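Long-range contacts in lipase (PDB 5AH0), which probably hydrolyses ester bonds of lipids as a zinc-binding alpha/beta-hydrolase lipase, and also breaks down the polyester poly(butylene adipate-co-terephthalate): residues A[125-130]-A[150-155]; A[57-62]-A[143-148]; A[2-7]-A[105-110]; A[119-124]-A[246-251]. All coordinates share one frame; numbering follows the deposited sequence.

Contacts 1 and 4, centres 11 Å apart, both use helix 116-129, which follows strand 108-113; in alpha/beta hydrolases the turn at this junction is the nucleophile elbow. Contacts 2 and 3 touch the helix through L145, A58, L61 and L110. Contact 3 pairs strand 108-113 with strand 6-9. Contact 2, centred 10 Å from contact 1, packs helix 54-66 on the 143-148 turn, and R57 NE bonds to T119 OG1 of contact 4 at 2.8 Å. The centres of contacts 3 and 4 lie 20 Å apart, yet L110 CD1 meets L123 CD2 at 3.8 Å. The zinc ion, held by D56, H76, H82 and D233, is about 7 Å from the C59 side chain and about 10 Å from that of T122.

Contact 1 of 4, residues A[125-130]-A[150-155]; sequences QLLKEG and KSWVHS
The backbone amide of K150 donates to L127 O at 2.9 Å, reaching the oxygen from above the carbonyl plane (41° out of it) and fastening the last turn of helix 116-129 to the loop that enters strand 153-159. This is the returning half of a beta-alpha-beta crossover: strand 108-113, the helix, and strand 153-159 parallel to the first. K150 CB rests 3.3 Å from the same L127 O, so the bond and the packing share one oxygen. On the sheet side, L127 and V153 meet at about a right angle, L127 CD1 lying 3.8 Å from V153 CG2; CD1 also approaches W152 CB at 4.2 Å, which puts the leucine tip in the angle between the loop and the strand. Y62 of helix 54-66 touches both L127 and W152.

K128 follows a different course. Its CB points away from the loop, but a bend at chi2 (-62°) brings CD to 3.7 Å from K150 O. A second bend, at chi4 (55°), turns NZ, which forms a salt bridge with D256 and probably helps keep the aliphatic part against the loop. There K128 CE packs on S151 CB at 3.6 Å.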
loop_
_atom_site.group_PDB
_atom_site.type_symbol
_atom_site.label_atom_id
_atom_site.label_comp_id
_atom_site.label_asym_id
_atom_site.label_seq_id
_atom_site.Cartn_x
_atom_site.Cartn_y
_atom_site.Cartn_z
ATOM N N GLN A 125 0.550 12.719 6.634
ATOM C CA GLN A 125 0.668 14.086 6.132
ATOM C C GLN A 125 -0.645 14.836 6.343
ATOM O O GLN A 125 -0.651 16.008 6.714
ATOM C CB GLN A 125 1.057 14.107 4.657
ATOM C CG GLN A 125 1.452 15.496 4.172
ATOM C CD GLN A 125 2.806 15.948 4.696
ATOM O OE1 GLN A 125 3.708 15.136 4.915
ATOM N NE2 GLN A 125 2.937 17.245 4.947
ATOM N N LEU A 126 -1.752 14.143 6.104
ATOM C CA LEU A 126 -3.077 14.709 6.277
ATOM C C LEU A 126 -3.433 14.816 7.760
ATOM O O LEU A 126 -4.063 15.792 8.187
ATOM C CB LEU A 126 -4.106 13.862 5.531
ATOM C CG LEU A 126 -3.977 14.016 4.011
ATOM C CD1 LEU A 126 -4.989 13.158 3.262
ATOM C CD2 LEU A 126 -4.106 15.483 3.616
ATOM N N LEU A 127 -3.010 13.827 8.545
ATOM C CA LEU A 127 -3.214 13.863 9.991
ATOM C C LEU A 127 -2.613 15.112 10.615
ATOM O O LEU A 127 -3.271 15.834 11.378
ATOM C CB LEU A 127 -2.608 12.628 10.659
ATOM C CG LEU A 127 -3.353 11.329 10.417
ATOM C CD1 LEU A 127 -2.704 10.211 11.195
ATOM C CD2 LEU A 127 -4.802 11.506 10.839
ATOM N N LYS A 128 -1.360 15.365 10.266
ATOM C CA LYS A 128 -0.599 16.432 10.883
ATOM C C LYS A 128 -1.039 17.805 10.425
ATOM O O LYS A 128 -1.147 18.727 11.232
ATOM C CB LYS A 128 0.888 16.255 10.584
ATOM C CG LYS A 128 1.577 15.220 11.430
ATOM C CD LYS A 128 1.507 15.653 12.878
ATOM C CE LYS A 128 2.525 14.930 13.710
ATOM N NZ LYS A 128 3.883 15.126 13.114
ATOM N N GLU A 129 -1.289 17.949 9.130
ATOM C CA GLU A 129 -1.454 19.283 8.567
ATOM C C GLU A 129 -2.699 19.457 7.707
ATOM O O GLU A 129 -2.919 20.532 7.155
ATOM C CB GLU A 129 -0.208 19.640 7.762
ATOM C CG GLU A 129 1.056 19.564 8.600
ATOM C CD GLU A 129 2.312 19.600 7.772
ATOM O OE1 GLU A 129 2.269 20.161 6.658
ATOM O OE2 GLU A 129 3.334 19.038 8.222
ATOM N N GLY A 130 -3.517 18.411 7.614
ATOM C CA GLY A 130 -4.752 18.471 6.850
ATOM C C GLY A 130 -4.547 18.992 5.444
ATOM O O GLY A 130 -3.451 18.906 4.889
ATOM N N LYS A 150 -3.039 16.490 14.222
ATOM C CA LYS A 150 -3.247 15.171 14.802
ATOM C C LYS A 150 -1.993 14.319 14.736
ATOM O O LYS A 150 -1.598 13.858 13.675
ATOM C CB LYS A 150 -4.397 14.453 14.100
ATOM C CG LYS A 150 -5.614 15.309 13.875
ATOM C CD LYS A 150 -6.811 14.483 13.439
ATOM C CE LYS A 150 -7.991 15.384 13.076
ATOM N NZ LYS A 150 -7.762 16.150 11.809
ATOM N N SER A 151 -1.374 14.093 15.883
ATOM C CA SER A 151 -0.216 13.223 15.937
ATOM C C SER A 151 -0.641 11.864 16.497
ATOM O O SER A 151 -0.531 11.607 17.696
ATOM C CB SER A 151 0.896 13.855 16.775
ATOM O OG SER A 151 2.037 13.017 16.816
ATOM N N TRP A 152 -1.158 11.012 15.611
ATOM C CA TRP A 152 -1.792 9.746 15.988
ATOM C C TRP A 152 -1.000 8.494 15.589
ATOM O O TRP A 152 -1.452 7.361 15.782
ATOM C CB TRP A 152 -3.188 9.681 15.364
ATOM C CG TRP A 152 -4.149 10.716 15.882
ATOM C CD1 TRP A 152 -3.896 11.696 16.810
ATOM C CD2 TRP A 152 -5.520 10.874 15.500
ATOM N NE1 TRP A 152 -5.032 12.441 17.031
ATOM C CE2 TRP A 152 -6.041 11.958 16.240
ATOM C CE3 TRP A 152 -6.362 10.197 14.609
ATOM C CZ2 TRP A 152 -7.359 12.381 16.112
ATOM C CZ3 TRP A 152 -7.673 10.621 14.484
ATOM C CH2 TRP A 152 -8.158 11.703 15.231
ATOM N N VAL A 153 0.171 8.705 15.005
ATOM C CA VAL A 153 0.959 7.607 14.471
ATOM C C VAL A 153 2.344 7.659 15.088
ATOM O O VAL A 153 2.969 8.720 15.127
ATOM C CB VAL A 153 1.054 7.672 12.935
ATOM C CG1 VAL A 153 2.024 6.609 12.396
ATOM C CG2 VAL A 153 -0.327 7.521 12.320
ATOM N N HIS A 154 2.819 6.526 15.596
ATOM C CA HIS A 154 4.097 6.518 16.284
ATOM C C HIS A 154 5.219 6.104 15.339
ATOM O O HIS A 154 6.325 6.645 15.383
ATOM C CB HIS A 154 4.054 5.601 17.503
ATOM C CG HIS A 154 5.130 5.893 18.499
ATOM N ND1 HIS A 154 6.256 5.111 18.636
ATOM C CD2 HIS A 154 5.262 6.904 19.391
ATOM C CE1 HIS A 154 7.031 5.620 19.579
ATOM N NE2 HIS A 154 6.449 6.707 20.054
ATOM N N SER A 155 4.938 5.122 14.494
ATOM C CA SER A 155 5.929 4.650 13.545
ATOM C C SER A 155 5.310 4.243 12.234
ATOM O O SER A 155 4.135 3.886 12.162
ATOM C CB SER A 155 6.696 3.461 14.114
ATOM O OG SER A 155 5.806 2.391 14.384
#

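Contact 2 of 4, residues A[57-62]-A[143-148]; sequences RACELY and SSLFAG
The polar link between helix 54-66 and the 3-10 turn 144-146 is a weak hydrogen bond, S144 OG to Y62 OH at 3.4 Å. At that length it can add little, and the geometry indicates that apolar packing of Y62 against L145 carries the contact. Both residues have CG anti to the backbone N (chi1 176° in Y62, 180° in L145), and the two side chains run antiparallel alongside each other. L145 CB stands over the centre of the tyrosine ring, 4.1 Å from the centroid and only 6° off the normal, a CH-pi contact with the ring face. The leucine's branches then run back toward the root of the tyrosine: CD1 lies 3.6 Å from Y62 CD1, and CD2 is 4.1 Å from Y62 CB.

One helical turn earlier, C59 extends the apolar patch. Its SG meets F146 CZ at 4.2 Å, a Cys sulfur-aromatic contact made obliquely, and L145 CD2 at 4.3 Å, so the sulfur touches two neighbouring side chains of the turn. The turn itself is shaped by F146 N bonding to S143 O at 3.1 Å, with a weak bond from L145 N to S143 OG beside it.

A58 and L61 turn another side of helix 54-66 toward T122, V120 and L123 of helix 116-129, while L145 packs on L127 of that helix and F146 touches D71 of strand 68-71. The turn therefore lies where two helices and the small antiparallel sheet meet.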
loop_
_atom_site.group_PDB
_atom_site.type_symbol
_atom_site.label_atom_id
_atom_site.label_comp_id
_atom_site.label_asym_id
_atom_site.label_seq_id
_atom_site.Cartn_x
_atom_site.Cartn_y
_atom_site.Cartn_z
ATOM N N ARG A 57 -6.950 6.291 -1.053
ATOM C CA ARG A 57 -6.677 5.217 -0.113
ATOM C C ARG A 57 -6.439 5.782 1.286
ATOM O O ARG A 57 -6.866 5.200 2.281
ATOM C CB ARG A 57 -5.476 4.382 -0.569
ATOM C CG ARG A 57 -5.791 3.414 -1.703
ATOM C CD ARG A 57 -4.563 3.141 -2.555
ATOM N NE ARG A 57 -3.463 2.568 -1.782
ATOM C CZ ARG A 57 -3.315 1.269 -1.537
ATOM N NH1 ARG A 57 -4.196 0.400 -2.014
ATOM N NH2 ARG A 57 -2.280 0.841 -0.824
ATOM N N ALA A 58 -5.750 6.914 1.357
ATOM C CA ALA A 58 -5.499 7.544 2.641
ATOM C C ALA A 58 -6.814 7.946 3.326
ATOM O O ALA A 58 -6.967 7.763 4.542
ATOM C CB ALA A 58 -4.579 8.748 2.471
ATOM N N CYS A 59 -7.757 8.482 2.553
ATOM C CA CYS A 59 -9.068 8.843 3.101
ATOM C C CYS A 59 -9.841 7.604 3.546
ATOM O O CYS A 59 -10.494 7.613 4.590
ATOM C CB CYS A 59 -9.902 9.629 2.085
ATOM S SG CYS A 59 -9.218 11.236 1.674
ATOM N N GLU A 60 -9.790 6.552 2.736
ATOM C CA GLU A 60 -10.424 5.290 3.097
ATOM C C GLU A 60 -9.810 4.727 4.363
ATOM O O GLU A 60 -10.510 4.163 5.199
ATOM C CB GLU A 60 -10.319 4.294 1.948
ATOM C CG GLU A 60 -11.085 4.734 0.711
ATOM C CD GLU A 60 -10.688 3.962 -0.531
ATOM O OE1 GLU A 60 -9.945 2.973 -0.394
ATOM O OE2 GLU A 60 -11.118 4.349 -1.644
ATOM N N LEU A 61 -8.499 4.896 4.500
ATOM C CA LEU A 61 -7.753 4.371 5.645
ATOM C C LEU A 61 -8.183 5.064 6.932
ATOM O O LEU A 61 -8.395 4.403 7.953
ATOM C CB LEU A 61 -6.240 4.518 5.422
ATOM C CG LEU A 61 -5.255 3.900 6.425
ATOM C CD1 LEU A 61 -5.614 2.476 6.734
ATOM C CD2 LEU A 61 -3.851 3.935 5.854
ATOM N N TYR A 62 -8.297 6.393 6.883
ATOM C CA TYR A 62 -8.722 7.175 8.049
ATOM C C TYR A 62 -10.062 6.680 8.556
ATOM O O TYR A 62 -10.222 6.402 9.740
ATOM C CB TYR A 62 -8.801 8.678 7.727
ATOM C CG TYR A 62 -9.336 9.519 8.878
ATOM C CD1 TYR A 62 -8.486 9.998 9.867
ATOM C CD2 TYR A 62 -10.686 9.831 8.971
ATOM C CE1 TYR A 62 -8.968 10.755 10.923
ATOM C CE2 TYR A 62 -11.181 10.593 10.027
ATOM C CZ TYR A 62 -10.316 11.049 10.996
ATOM O OH TYR A 62 -10.800 11.801 12.040
ATOM N N SER A 143 -14.634 16.997 6.485
ATOM C CA SER A 143 -14.050 15.821 7.132
ATOM C C SER A 143 -12.953 16.179 8.122
ATOM O O SER A 143 -12.047 16.952 7.806
ATOM C CB SER A 143 -13.474 14.843 6.118
ATOM O OG SER A 143 -12.866 13.758 6.806
ATOM N N SER A 144 -13.034 15.582 9.308
ATOM C CA SER A 144 -12.094 15.847 10.391
ATOM C C SER A 144 -10.627 15.617 10.006
ATOM O O SER A 144 -9.724 16.240 10.571
ATOM C CB SER A 144 -12.453 14.973 11.595
ATOM O OG SER A 144 -11.484 15.069 12.623
ATOM N N LEU A 145 -10.396 14.742 9.032
ATOM C CA LEU A 145 -9.045 14.453 8.574
ATOM C C LEU A 145 -8.287 15.713 8.151
ATOM O O LEU A 145 -7.082 15.827 8.383
ATOM C CB LEU A 145 -9.074 13.454 7.416
ATOM C CG LEU A 145 -7.699 13.083 6.852
ATOM C CD1 LEU A 145 -6.787 12.518 7.948
ATOM C CD2 LEU A 145 -7.820 12.112 5.681
ATOM N N PHE A 146 -8.997 16.658 7.540
ATOM C CA PHE A 146 -8.351 17.830 6.948
ATOM C C PHE A 146 -8.122 18.994 7.912
ATOM O O PHE A 146 -7.601 20.036 7.513
ATOM C CB PHE A 146 -9.164 18.314 5.745
ATOM C CG PHE A 146 -9.441 17.237 4.737
ATOM C CD1 PHE A 146 -8.421 16.723 3.957
ATOM C CD2 PHE A 146 -10.718 16.735 4.571
ATOM C CE1 PHE A 146 -8.668 15.715 3.029
ATOM C CE2 PHE A 146 -10.978 15.741 3.643
ATOM C CZ PHE A 146 -9.950 15.227 2.870
ATOM N N ALA A 147 -8.496 18.826 9.174
ATOM C CA ALA A 147 -8.237 19.872 10.168
ATOM C C ALA A 147 -6.736 20.085 10.352
ATOM O O ALA A 147 -6.214 21.178 10.103
ATOM C CB ALA A 147 -8.891 19.524 11.503
ATOM N N GLY A 148 -6.059 19.017 10.780
ATOM C CA GLY A 148 -4.638 19.038 11.081
ATOM C C GLY A 148 -4.362 18.846 12.568
ATOM O O GLY A 148 -5.271 18.591 13.362
#

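Contact 3 of 4, residues A[2-7]-A[105-110]; sequences NSYPIV and VNKIHL
CG of N2 lies anti to the backbone N (chi1 -178°) and CG of H109 anti to its carbonyl carbon (chi1 -55°), which turns amide and imidazole to face each other across the contact. Their planes are 24° apart. H109 NE2 donates to N2 OD1 at 3.1 Å, arriving above the carbonyl plane; Y4 N reaches the same oxygen at 2.8 Å from the opposite face, closing an Asx turn. One amide oxygen thus fixes both the turn and the imidazole.

Beyond it, strands 6-9 and 108-113 pair in parallel within the central alpha/beta-hydrolase sheet. H109 N to P5 O and V7 N to H109 O, both 2.9 Å and nearly straight, set the register. I6 and H109 project from one face of the sheet, V7 and L110 from the other, where V7 CG1 meets L110 CD2 at 3.8 Å.

The Y4 ring is held on two sides. K107 CB stands over its centre, 3.7 Å from the centroid, while the tyrosine edge faces the H109 ring in an offset edge-to-face pair, centroids 5.8 Å apart. Since H109 ND1 also bonds to S155 OG, both imidazole nitrogens are engaged, which should fix the ring's rotation, with NE2 acting as donor to N2 OD1.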
loop_
_atom_site.group_PDB
_atom_site.type_symbol
_atom_site.label_atom_id
_atom_site.label_comp_id
_atom_site.label_asym_id
_atom_site.label_seq_id
_atom_site.Cartn_x
_atom_site.Cartn_y
_atom_site.Cartn_z
ATOM N N ASN A 2 5.948 0.513 25.121
ATOM C CA ASN A 2 4.998 0.826 24.053
ATOM C C ASN A 2 3.898 -0.233 23.970
ATOM O O ASN A 2 4.186 -1.425 24.022
ATOM C CB ASN A 2 5.750 0.920 22.717
ATOM C CG ASN A 2 4.862 1.300 21.540
ATOM O OD1 ASN A 2 3.773 0.762 21.344
ATOM N ND2 ASN A 2 5.352 2.230 20.728
ATOM N N SER A 3 2.645 0.201 23.844
ATOM C CA SER A 3 1.508 -0.717 23.662
ATOM C C SER A 3 0.548 -0.290 22.544
ATOM O O SER A 3 -0.581 -0.774 22.460
ATOM C CB SER A 3 0.716 -0.868 24.951
ATOM O OG SER A 3 1.214 -1.950 25.708
ATOM N N TYR A 4 0.983 0.640 21.707
ATOM C CA TYR A 4 0.216 1.005 20.529
ATOM C C TYR A 4 -0.041 -0.221 19.655
ATOM O O TYR A 4 0.857 -1.057 19.442
ATOM C CB TYR A 4 0.947 2.068 19.719
ATOM C CG TYR A 4 1.304 3.305 20.497
ATOM C CD1 TYR A 4 0.383 3.909 21.367
ATOM C CD2 TYR A 4 2.561 3.883 20.362
ATOM C CE1 TYR A 4 0.721 5.058 22.083
ATOM C CE2 TYR A 4 2.904 5.025 21.068
ATOM C CZ TYR A 4 1.986 5.609 21.927
ATOM O OH TYR A 4 2.357 6.740 22.614
ATOM N N PRO A 5 -1.268 -0.330 19.139
ATOM C CA PRO A 5 -1.580 -1.433 18.236
ATOM C C PRO A 5 -0.944 -1.245 16.868
ATOM O O PRO A 5 -0.481 -0.147 16.532
ATOM C CB PRO A 5 -3.105 -1.385 18.137
ATOM C CG PRO A 5 -3.464 0.027 18.465
ATOM C CD PRO A 5 -2.452 0.482 19.469
ATOM N N ILE A 6 -0.930 -2.329 16.096
ATOM C CA ILE A 6 -0.440 -2.317 14.729
ATOM C C ILE A 6 -1.609 -2.340 13.747
ATOM O O ILE A 6 -2.533 -3.138 13.904
ATOM C CB ILE A 6 0.459 -3.522 14.460
ATOM C CG1 ILE A 6 1.801 -3.351 15.164
ATOM C CG2 ILE A 6 0.642 -3.708 12.979
ATOM C CD1 ILE A 6 2.659 -4.613 15.169
ATOM N N VAL A 7 -1.574 -1.460 12.746
ATOM C CA VAL A 7 -2.566 -1.486 11.677
ATOM C C VAL A 7 -1.892 -1.853 10.368
ATOM O O VAL A 7 -0.972 -1.169 9.922
ATOM C CB VAL A 7 -3.306 -0.124 11.539
ATOM C CG1 VAL A 7 -4.018 -0.022 10.198
ATOM C CG2 VAL A 7 -4.293 0.036 12.660
ATOM N N VAL A 105 -1.807 9.797 24.642
ATOM C CA VAL A 105 -2.498 9.739 23.356
ATOM C C VAL A 105 -2.506 8.316 22.779
ATOM O O VAL A 105 -1.476 7.637 22.777
ATOM C CB VAL A 105 -1.855 10.691 22.337
ATOM C CG1 VAL A 105 -2.841 11.007 21.227
ATOM C CG2 VAL A 105 -1.404 11.971 23.021
ATOM N N ASN A 106 -3.663 7.883 22.279
ATOM C CA ASN A 106 -3.805 6.570 21.643
ATOM C C ASN A 106 -3.269 6.527 20.226
ATOM O O ASN A 106 -4.022 6.726 19.276
ATOM C CB ASN A 106 -5.269 6.139 21.605
ATOM C CG ASN A 106 -5.772 5.652 22.945
ATOM O OD1 ASN A 106 -5.027 5.042 23.719
ATOM N ND2 ASN A 106 -7.046 5.911 23.227
ATOM N N LYS A 107 -1.979 6.250 20.079
ATOM C CA LYS A 107 -1.365 6.234 18.756
ATOM C C LYS A 107 -1.366 4.814 18.174
ATOM O O LYS A 107 -1.730 3.857 18.864
ATOM C CB LYS A 107 0.059 6.789 18.829
ATOM C CG LYS A 107 0.202 7.924 19.821
ATOM C CD LYS A 107 1.580 8.563 19.818
ATOM C CE LYS A 107 1.788 9.419 18.588
ATOM N NZ LYS A 107 3.133 10.079 18.567
ATOM N N ILE A 108 -0.990 4.688 16.900
ATOM C CA ILE A 108 -0.837 3.377 16.252
ATOM C C ILE A 108 0.497 3.272 15.548
ATOM O O ILE A 108 1.139 4.292 15.277
ATOM C CB ILE A 108 -1.920 3.105 15.202
ATOM C CG1 ILE A 108 -1.832 4.140 14.081
ATOM C CG2 ILE A 108 -3.304 3.090 15.816
ATOM C CD1 ILE A 108 -2.877 3.960 13.021
ATOM N N HIS A 109 0.914 2.037 15.261
ATOM C CA HIS A 109 2.007 1.768 14.325
ATOM C C HIS A 109 1.429 1.379 12.977
ATOM O O HIS A 109 0.629 0.446 12.897
ATOM C CB HIS A 109 2.902 0.623 14.794
ATOM C CG HIS A 109 3.469 0.798 16.164
ATOM N ND1 HIS A 109 4.472 1.700 16.445
ATOM C CD2 HIS A 109 3.201 0.155 17.326
ATOM C CE1 HIS A 109 4.784 1.619 17.727
ATOM N NE2 HIS A 109 4.028 0.689 18.283
ATOM N N LEU A 110 1.849 2.054 11.914
ATOM C CA LEU A 110 1.431 1.646 10.579
ATOM C C LEU A 110 2.484 0.745 9.948
ATOM O O LEU A 110 3.644 1.133 9.797
ATOM C CB LEU A 110 1.147 2.866 9.698
ATOM C CG LEU A 110 -0.169 3.509 10.132
ATOM C CD1 LEU A 110 -0.327 4.953 9.644
ATOM C CD2 LEU A 110 -1.345 2.627 9.691
#

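Contact 4 of 4, residues A[119-124]-A[246-251]; sequences TVRTLV and VLNQWV
R121 reaches toward helix 241-250 with its guanidinium edge-on: N248 OD1 and V251 O both lie in the plane of the group and share its NH2. The bond to OD1 is short and nearly straight, at 2.9 Å, whereas that to V251 O is weak, at 3.4 Å. Guanidinium and amide planes stand 55° apart, and NH2 meets OD1 from above the carbonyl plane. NH1 reaches the same oxygen through a water, which accepts from R121 NH1 at 3.0 Å and donates to N248 OD1 at 2.8 Å. N248 ND2 bonds to the carbonyls of I328 and H163, which keeps the amide turned with its oxygen toward the arginine.

Next to this polar group the contacts are mostly van der Waals. V251 has CG1 anti to its backbone N, which directs that methyl onto the helix, 3.3 Å from R121 O. T122 and L247 meet at about a right angle; both L247 methyls, CD1 and CD2, approach T122 OG1 from the same side, each at 3.9 Å. That hydroxyl bonds to Q118 O. T122 CG2 approaches W250 CH2 at 4.1 Å.

The axes of 119-124 and 246-250 come no closer than 11.0 Å, at 32°, a spacing bridged by side chains and the V251 end. V120 and L123 of helix 116-129 instead face strand 108-113 and L61 of helix 54-66, and L247 touches N54 of the latter helix.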
loop_
_atom_site.group_PDB
_atom_site.type_symbol
_atom_site.label_atom_id
_atom_site.label_comp_id
_atom_site.label_asym_id
_atom_site.label_seq_id
_atom_site.Cartn_x
_atom_site.Cartn_y
_atom_site.Cartn_z
ATOM N N THR A 119 0.654 5.171 0.767
ATOM C CA THR A 119 -0.630 5.514 1.346
ATOM C C THR A 119 -0.521 6.032 2.774
ATOM O O THR A 119 -1.149 7.032 3.116
ATOM C CB THR A 119 -1.557 4.293 1.328
ATOM O OG1 THR A 119 -1.680 3.825 -0.022
ATOM C CG2 THR A 119 -2.926 4.645 1.879
ATOM N N VAL A 120 0.287 5.369 3.599
ATOM C CA VAL A 120 0.365 5.732 5.010
ATOM C C VAL A 120 1.238 6.964 5.249
ATOM O O VAL A 120 0.993 7.720 6.194
ATOM C CB VAL A 120 0.865 4.555 5.861
ATOM C CG1 VAL A 120 -0.125 3.392 5.763
ATOM C CG2 VAL A 120 2.260 4.128 5.441
ATOM N N ARG A 121 2.225 7.185 4.383
ATOM C CA ARG A 121 2.952 8.457 4.361
ATOM C C ARG A 121 1.960 9.602 4.121
ATOM O O ARG A 121 2.046 10.677 4.724
ATOM C CB ARG A 121 4.017 8.467 3.264
ATOM C CG ARG A 121 5.301 7.707 3.573
ATOM C CD ARG A 121 6.142 7.571 2.297
ATOM N NE ARG A 121 6.408 8.873 1.679
ATOM C CZ ARG A 121 6.687 9.056 0.392
ATOM N NH1 ARG A 121 6.738 8.025 -0.443
ATOM N NH2 ARG A 121 6.916 10.277 -0.061
ATOM N N THR A 122 1.018 9.354 3.222
ATOM C CA THR A 122 0.021 10.346 2.861
ATOM C C THR A 122 -0.957 10.552 4.008
ATOM O O THR A 122 -1.327 11.688 4.330
ATOM C CB THR A 122 -0.726 9.928 1.590
ATOM O OG1 THR A 122 0.227 9.719 0.538
ATOM C CG2 THR A 122 -1.728 10.985 1.169
ATOM N N LEU A 123 -1.366 9.454 4.631
ATOM C CA LEU A 123 -2.251 9.532 5.781
ATOM C C LEU A 123 -1.678 10.435 6.867
ATOM O O LEU A 123 -2.388 11.292 7.384
ATOM C CB LEU A 123 -2.527 8.144 6.351
ATOM C CG LEU A 123 -3.325 8.169 7.651
ATOM C CD1 LEU A 123 -4.727 8.691 7.390
ATOM C CD2 LEU A 123 -3.365 6.785 8.283
ATOM N N VAL A 124 -0.405 10.249 7.217
ATOM C CA VAL A 124 0.168 11.015 8.328
ATOM C C VAL A 124 0.354 12.478 7.929
ATOM O O VAL A 124 0.292 13.375 8.783
ATOM C CB VAL A 124 1.522 10.431 8.827
ATOM C CG1 VAL A 124 1.359 8.975 9.269
ATOM C CG2 VAL A 124 2.602 10.565 7.769
ATOM N N VAL A 246 5.816 13.426 -7.808
ATOM C CA VAL A 246 4.869 14.468 -7.447
ATOM C C VAL A 246 4.454 14.341 -5.988
ATOM O O VAL A 246 4.449 15.329 -5.240
ATOM C CB VAL A 246 3.620 14.420 -8.351
ATOM C CG1 VAL A 246 2.559 15.399 -7.862
ATOM C CG2 VAL A 246 4.005 14.721 -9.791
ATOM N N LEU A 247 4.095 13.125 -5.586
ATOM C CA LEU A 247 3.690 12.872 -4.205
ATOM C C LEU A 247 4.805 13.270 -3.233
ATOM O O LEU A 247 4.546 13.843 -2.175
ATOM C CB LEU A 247 3.317 11.397 -4.020
ATOM C CG LEU A 247 2.583 10.987 -2.743
ATOM C CD1 LEU A 247 1.146 11.438 -2.820
ATOM C CD2 LEU A 247 2.660 9.476 -2.537
ATOM N N ASN A 248 6.043 12.980 -3.618
ATOM C CA ASN A 248 7.207 13.242 -2.783
ATOM C C ASN A 248 7.411 14.711 -2.447
ATOM O O ASN A 248 8.016 15.036 -1.430
ATOM C CB ASN A 248 8.467 12.714 -3.472
ATOM C CG ASN A 248 8.594 11.213 -3.378
ATOM O OD1 ASN A 248 7.685 10.535 -2.896
ATOM N ND2 ASN A 248 9.714 10.677 -3.857
ATOM N N GLN A 249 6.911 15.596 -3.301
ATOM C CA GLN A 249 7.096 17.023 -3.100
ATOM C C GLN A 249 6.371 17.522 -1.864
ATOM O O GLN A 249 6.845 18.434 -1.191
ATOM C CB GLN A 249 6.630 17.805 -4.325
ATOM C CG GLN A 249 7.730 18.056 -5.345
ATOM C CD GLN A 249 7.227 18.791 -6.572
ATOM O OE1 GLN A 249 6.151 18.486 -7.091
ATOM N NE2 GLN A 249 8.005 19.764 -7.047
ATOM N N TRP A 250 5.220 16.925 -1.563
ATOM C CA TRP A 250 4.369 17.443 -0.494
ATOM C C TRP A 250 4.090 16.446 0.638
ATOM O O TRP A 250 3.506 16.815 1.663
ATOM C CB TRP A 250 3.047 17.939 -1.084
ATOM C CG TRP A 250 2.122 16.845 -1.516
ATOM C CD1 TRP A 250 2.147 16.167 -2.697
ATOM C CD2 TRP A 250 1.019 16.318 -0.770
ATOM N NE1 TRP A 250 1.131 15.241 -2.732
ATOM C CE2 TRP A 250 0.425 15.312 -1.560
ATOM C CE3 TRP A 250 0.478 16.597 0.491
ATOM C CZ2 TRP A 250 -0.686 14.581 -1.129
ATOM C CZ3 TRP A 250 -0.626 15.869 0.919
ATOM C CH2 TRP A 250 -1.197 14.873 0.109
ATOM N N VAL A 251 4.495 15.190 0.462
ATOM C CA VAL A 251 4.384 14.207 1.544
ATOM C C VAL A 251 5.757 13.975 2.165
ATOM O O VAL A 251 6.595 13.256 1.614
ATOM C CB VAL A 251 3.788 12.880 1.058
ATOM C CG1 VAL A 251 3.718 11.884 2.199
ATOM C CG2 VAL A 251 2.405 13.110 0.479
HETATM O O HOH W 1 6.432 8.129 -3.382
#